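Local structure of NLP/P60 (Enterococcus faecium, 6B8C) at residues 61-64 with 70-73; 33-38 with 115-120. The protein probably cleaves peptide bonds of cell-wall peptidoglycan as an NlpC/p60-type endopeptidase, releasing muropeptides that enhance host immunity. All blocks are in the same frame, centred on the assembly; numbering follows the deposited sequence.

Contact 1: residues 61-64 with 70-73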
loop_
_atom_site.group_PDB
_atom_site.type_symbol
_atom_site.label_atom_id
_atom_site.label_comp_id
_atom_site.label_asym_id
_atom_site.label_seq_id
_atom_site.Cartn_x
_atom_site.Cartn_y
_atom_site.Cartn_z
ATOM N N TYR A 61 3.243 -6.527 -4.635
ATOM C CA TYR A 61 2.922 -7.949 -4.638
ATOM C C TYR A 61 1.417 -8.174 -4.621
ATOM O O TYR A 61 0.905 -9.047 -5.333
ATOM C CB TYR A 61 3.584 -8.630 -3.441
ATOM C CG TYR A 61 3.572 -10.138 -3.521
ATOM C CD1 TYR A 61 2.613 -10.883 -2.845
ATOM C CD2 TYR A 61 4.513 -10.816 -4.288
ATOM C CE1 TYR A 61 2.599 -12.264 -2.924
ATOM C CE2 TYR A 61 4.505 -12.194 -4.376
ATOM C CZ TYR A 61 3.546 -12.914 -3.693
ATOM O OH TYR A 61 3.539 -14.288 -3.776
ATOM N N VAL A 62 0.693 -7.400 -3.810
ATOM C CA VAL A 62 -0.762 -7.535 -3.764
ATOM C C VAL A 62 -1.365 -7.256 -5.137
ATOM O O VAL A 62 -2.182 -8.035 -5.654
ATOM C CB VAL A 62 -1.352 -6.610 -2.683
ATOM C CG1 VAL A 62 -2.867 -6.622 -2.738
ATOM C CG2 VAL A 62 -0.870 -7.047 -1.307
ATOM N N TYR A 63 -0.960 -6.141 -5.756
ATOM C CA TYR A 63 -1.522 -5.803 -7.058
ATOM C C TYR A 63 -1.098 -6.791 -8.132
ATOM O O TYR A 63 -1.864 -7.053 -9.062
ATOM C CB TYR A 63 -1.140 -4.379 -7.444
ATOM C CG TYR A 63 -2.163 -3.397 -6.950
ATOM C CD1 TYR A 63 -2.103 -2.900 -5.660
ATOM C CD2 TYR A 63 -3.221 -3.005 -7.760
ATOM C CE1 TYR A 63 -3.049 -2.018 -5.195
ATOM C CE2 TYR A 63 -4.175 -2.123 -7.304
ATOM C CZ TYR A 63 -4.082 -1.631 -6.020
ATOM O OH TYR A 63 -5.028 -0.749 -5.553
ATOM N N LEU A 64 0.099 -7.363 -8.012
ATOM C CA LEU A 64 0.535 -8.372 -8.967
ATOM C C LEU A 64 -0.309 -9.633 -8.851
ATOM O O LEU A 64 -0.691 -10.229 -9.866
ATOM C CB LEU A 64 2.013 -8.681 -8.740
ATOM C CG LEU A 64 2.833 -9.178 -9.924
ATOM C CD1 LEU A 64 2.300 -8.598 -11.222
ATOM C CD2 LEU A 64 4.282 -8.770 -9.717
ATOM N N ASP A 70 2.243 -4.807 -13.090
ATOM C CA ASP A 70 3.373 -4.468 -12.234
ATOM C C ASP A 70 3.407 -2.955 -12.045
ATOM O O ASP A 70 3.976 -2.229 -12.866
ATOM C CB ASP A 70 4.675 -4.987 -12.844
ATOM C CG ASP A 70 5.799 -5.106 -11.826
ATOM O OD1 ASP A 70 5.922 -4.226 -10.956
ATOM O OD2 ASP A 70 6.563 -6.091 -11.895
ATOM N N ILE A 71 2.802 -2.479 -10.956
ATOM C CA ILE A 71 3.009 -1.103 -10.523
ATOM C C ILE A 71 4.448 -1.033 -10.031
ATOM O O ILE A 71 5.079 -2.071 -9.814
ATOM C CB ILE A 71 1.992 -0.685 -9.443
ATOM C CG1 ILE A 71 2.283 -1.379 -8.112
ATOM C CG2 ILE A 71 0.585 -1.038 -9.888
ATOM C CD1 ILE A 71 1.320 -0.986 -6.999
ATOM N N GLY A 72 4.985 0.171 -9.867
ATOM C CA GLY A 72 6.400 0.324 -9.569
ATOM C C GLY A 72 6.982 -0.551 -8.471
ATOM O O GLY A 72 6.282 -0.935 -7.528
ATOM N N GLY A 73 8.277 -0.871 -8.584
ATOM C CA GLY A 73 8.951 -1.660 -7.568
ATOM C C GLY A 73 9.336 -0.888 -6.325
ATOM O O GLY A 73 9.528 -1.493 -5.265
#

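Contact 2: residues 33-38 with 115-120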
loop_
_atom_site.group_PDB
_atom_site.type_symbol
_atom_site.label_atom_id
_atom_site.label_comp_id
_atom_site.label_asym_id
_atom_site.label_seq_id
_atom_site.Cartn_x
_atom_site.Cartn_y
_atom_site.Cartn_z
ATOM N N ALA A 33 -8.682 -8.460 0.343
ATOM C CA ALA A 33 -8.621 -9.862 0.736
ATOM C C ALA A 33 -7.240 -10.449 0.478
ATOM O O ALA A 33 -6.743 -11.260 1.269
ATOM C CB ALA A 33 -9.695 -10.658 -0.004
ATOM N N GLU A 34 -6.599 -10.047 -0.623
ATOM C CA GLU A 34 -5.244 -10.517 -0.894
ATOM C C GLU A 34 -4.244 -9.914 0.087
ATOM O O GLU A 34 -3.322 -10.599 0.542
ATOM C CB GLU A 34 -4.848 -10.184 -2.332
ATOM C CG GLU A 34 -3.443 -10.634 -2.730
ATOM C CD GLU A 34 -3.330 -12.140 -2.940
ATOM O OE1 GLU A 34 -2.201 -12.672 -2.869
ATOM O OE2 GLU A 34 -4.368 -12.792 -3.178
ATOM N N ALA A 35 -4.410 -8.631 0.424
ATOM C CA ALA A 35 -3.484 -7.989 1.349
ATOM C C ALA A 35 -3.559 -8.618 2.734
ATOM O O ALA A 35 -2.541 -8.731 3.429
ATOM C CB ALA A 35 -3.772 -6.489 1.424
ATOM N N TYR A 36 -4.756 -9.039 3.153
ATOM C CA TYR A 36 -4.894 -9.650 4.473
ATOM C C TYR A 36 -4.113 -10.955 4.604
ATOM O O TYR A 36 -3.783 -11.353 5.728
ATOM C CB TYR A 36 -6.370 -9.887 4.797
ATOM C CG TYR A 36 -6.982 -8.786 5.636
ATOM C CD1 TYR A 36 -7.340 -7.570 5.069
ATOM C CD2 TYR A 36 -7.199 -8.963 6.996
ATOM C CE1 TYR A 36 -7.896 -6.559 5.832
ATOM C CE2 TYR A 36 -7.754 -7.957 7.769
ATOM C CZ TYR A 36 -8.101 -6.759 7.181
ATOM O OH TYR A 36 -8.655 -5.755 7.943
ATOM N N LYS A 37 -3.788 -11.616 3.489
ATOM C CA LYS A 37 -3.076 -12.888 3.554
ATOM C C LYS A 37 -1.672 -12.756 4.129
ATOM O O LYS A 37 -1.097 -13.760 4.563
ATOM C CB LYS A 37 -2.978 -13.518 2.164
ATOM C CG LYS A 37 -4.311 -13.806 1.496
ATOM C CD LYS A 37 -4.095 -14.313 0.080
ATOM C CE LYS A 37 -5.407 -14.689 -0.584
ATOM N NZ LYS A 37 -5.190 -15.206 -1.966
ATOM N N TYR A 38 -1.096 -11.558 4.138
ATOM C CA TYR A 38 0.307 -11.396 4.490
ATOM C C TYR A 38 0.504 -10.653 5.803
ATOM O O TYR A 38 1.626 -10.230 6.104
ATOM C CB TYR A 38 1.044 -10.704 3.343
ATOM C CG TYR A 38 0.790 -11.411 2.034
ATOM C CD1 TYR A 38 1.459 -12.588 1.720
ATOM C CD2 TYR A 38 -0.152 -10.933 1.137
ATOM C CE1 TYR A 38 1.212 -13.254 0.538
ATOM C CE2 TYR A 38 -0.407 -11.592 -0.045
ATOM C CZ TYR A 38 0.278 -12.751 -0.343
ATOM O OH TYR A 38 0.024 -13.406 -1.526
ATOM N N GLN A 115 -8.638 3.616 7.467
ATOM C CA GLN A 115 -7.815 2.467 7.803
ATOM C C GLN A 115 -7.004 2.039 6.591
ATOM O O GLN A 115 -7.424 2.215 5.444
ATOM C CB GLN A 115 -8.676 1.298 8.289
ATOM C CG GLN A 115 -9.529 1.637 9.492
ATOM C CD GLN A 115 -10.725 0.724 9.628
ATOM O OE1 GLN A 115 -11.860 1.188 9.728
ATOM N NE2 GLN A 115 -10.481 -0.581 9.634
ATOM N N TYR A 116 -5.834 1.471 6.856
ATOM C CA TYR A 116 -4.994 0.950 5.793
ATOM C C TYR A 116 -4.231 -0.254 6.318
ATOM O O TYR A 116 -4.284 -0.585 7.503
ATOM C CB TYR A 116 -4.039 2.018 5.251
ATOM C CG TYR A 116 -3.326 2.819 6.311
ATOM C CD1 TYR A 116 -2.192 2.322 6.943
ATOM C CD2 TYR A 116 -3.773 4.088 6.663
ATOM C CE1 TYR A 116 -1.532 3.061 7.906
ATOM C CE2 TYR A 116 -3.122 4.832 7.622
ATOM C CZ TYR A 116 -2.003 4.316 8.240
ATOM O OH TYR A 116 -1.356 5.061 9.198
ATOM N N ILE A 117 -3.522 -0.913 5.413
ATOM C CA ILE A 117 -2.688 -2.055 5.751
ATOM C C ILE A 117 -1.345 -1.853 5.068
ATOM O O ILE A 117 -1.287 -1.371 3.931
ATOM C CB ILE A 117 -3.354 -3.387 5.332
ATOM C CG1 ILE A 117 -2.420 -4.568 5.590
ATOM C CG2 ILE A 117 -3.810 -3.335 3.874
ATOM C CD1 ILE A 117 -3.080 -5.901 5.374
ATOM N N HIS A 118 -0.262 -2.179 5.772
ATOM C CA HIS A 118 1.052 -1.843 5.242
ATOM C C HIS A 118 2.142 -2.638 5.940
ATOM O O HIS A 118 1.941 -3.205 7.018
ATOM C CB HIS A 118 1.344 -0.341 5.373
ATOM C CG HIS A 118 1.356 0.161 6.786
ATOM N ND1 HIS A 118 1.962 1.346 7.145
ATOM C CD2 HIS A 118 0.831 -0.351 7.925
ATOM C CE1 HIS A 118 1.813 1.541 8.443
ATOM N NE2 HIS A 118 1.130 0.525 8.940
ATOM N N ALA A 119 3.302 -2.678 5.283
ATOM C CA ALA A 119 4.570 -3.040 5.894
ATOM C C ALA A 119 5.126 -1.766 6.518
ATOM O O ALA A 119 5.657 -0.907 5.805
ATOM C CB ALA A 119 5.535 -3.632 4.865
ATOM N N PRO A 120 4.999 -1.598 7.833
ATOM C CA PRO A 120 5.208 -0.273 8.437
ATOM C C PRO A 120 6.647 0.226 8.390
ATOM O O PRO A 120 6.896 1.311 7.860
ATOM C CB PRO A 120 4.739 -0.473 9.885
ATOM C CG PRO A 120 3.932 -1.737 9.870
ATOM C CD PRO A 120 4.574 -2.591 8.828
#

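Contact 1: residues 61-64 with 70-73
Ile-71, in the loop that follows helix 55-67, folds back to lay its side chain against Tyr-63 of that helix. From CB, which points at the helix, the chain divides. The short branch, CG2, stops 4.5 Å from Tyr-63 CB, near the root of the tyrosine. The long branch starts with CG1 wedged between the backbone N and the carbonyl carbon (chi1 71°), 4.6 Å from the same Tyr-63 CB. With chi2 near 180° it then runs out extended, and its tip, CD1, reaches the ring, 4.1 Å from Tyr-63 CD1. The methyl comes in obliquely, and the contact is apolar packing of a methyl on an aromatic carbon. Leu-95 of strand 95-98 touches both side chains and continues this apolar patch, while Ile-31 of helix 28-36 adds to it on the tyrosine. The ring's far end leads away from the loop, and its OH is hydrogen-bonded to Gly-93 O, which ties the buried tyrosine to the chain just before strand 95-98.

Nearer the surface, Leu-64 meets Asp-70. Leu-64 CD2 lies 4.1 Å from Asp-70 OD2, a methyl beside a carboxylate oxygen. Asp-70 CB points away from the helix, and chi1 of -160° sets CG opposite the backbone N; the same OD2 forms a salt bridge with Arg-60, which lies one turn before Leu-64. The aspartate is thus fastened to the helix by charge and the isoleucine by apolar contact, and Leu-64 CA and Asp-70 CA come within 5.8 Å. The result is a loop doubling back on the helix it has just left, in the papain-like fold of NlpC/P60 domains, where this helix characteristically carries the nucleophilic cysteine at its N-terminal end.

Contact 2: residues 33-38 with 115-120
With chi1 at 175° and chi2 at 172°, the long branch of Ile-117 runs out fully extended and carries CD1 from strand 115-118 to the backbone of Ala-35. CD1 stops 3.5 Å from Ala-35 O, the carbonyl that also accepts a hydrogen bond from Tyr-38 N. The shorter branch, CG2, meets Ala-35 CB at 4.0 Å, so both methyls of Ile-117 press on the alanine from the sheet side. Ile-117 CD1 also lies 4.2 Å from Tyr-36 N. Here helix 28-36 packs on one face of the six-stranded antiparallel sheet of the papain-like NlpC/P60 fold; Ile-109 and Leu-111 of neighbouring strand 106-112 touch the isoleucine. The strand's alternate residues, Tyr-116 and His-118, serve the other face, where the His-118 ring lies between Tyr-116 CE1 and Pro-120 CA, and its ND1 is hydrogen-bonded to His-106 NE2. On the helix side, Glu-34 binds two residues that follow it. Tyr-38 OH donates to Glu-34 OE1 at 2.7 Å, nearly in line with the C-O bond. Lys-37 NZ makes a salt bridge to Glu-34 OE2 at 2.8 Å, from 36° above the carboxylate plane.

Contact 1 lies along the chain inside the long loop that contact 2 closes, and their centres are 14 Å apart. Helices 28-36 and 55-67 join them directly: Val-62 CG2 packs 3.8 Å from Ala-35 CA, and Val-62 CG1 lies 4.1 Å from Glu-34 CG. Beside these, Tyr-61 and Tyr-38 meet edge-to-face, with Tyr-61 CE1 3.1 Å from Tyr-38 OH. Ala-35 thus has Val-62 as well as Ile-117 against it. Contact 1 involves the C-terminal half of helix 55-67; contact 2 packs helix 28-36 on the sheet face opposite His-118. By family analogy, the nucleophilic cysteine begins helix 55-67, the histidine is probably His-106, and His-118, hydrogen-bonded to it, would be the third polar residue.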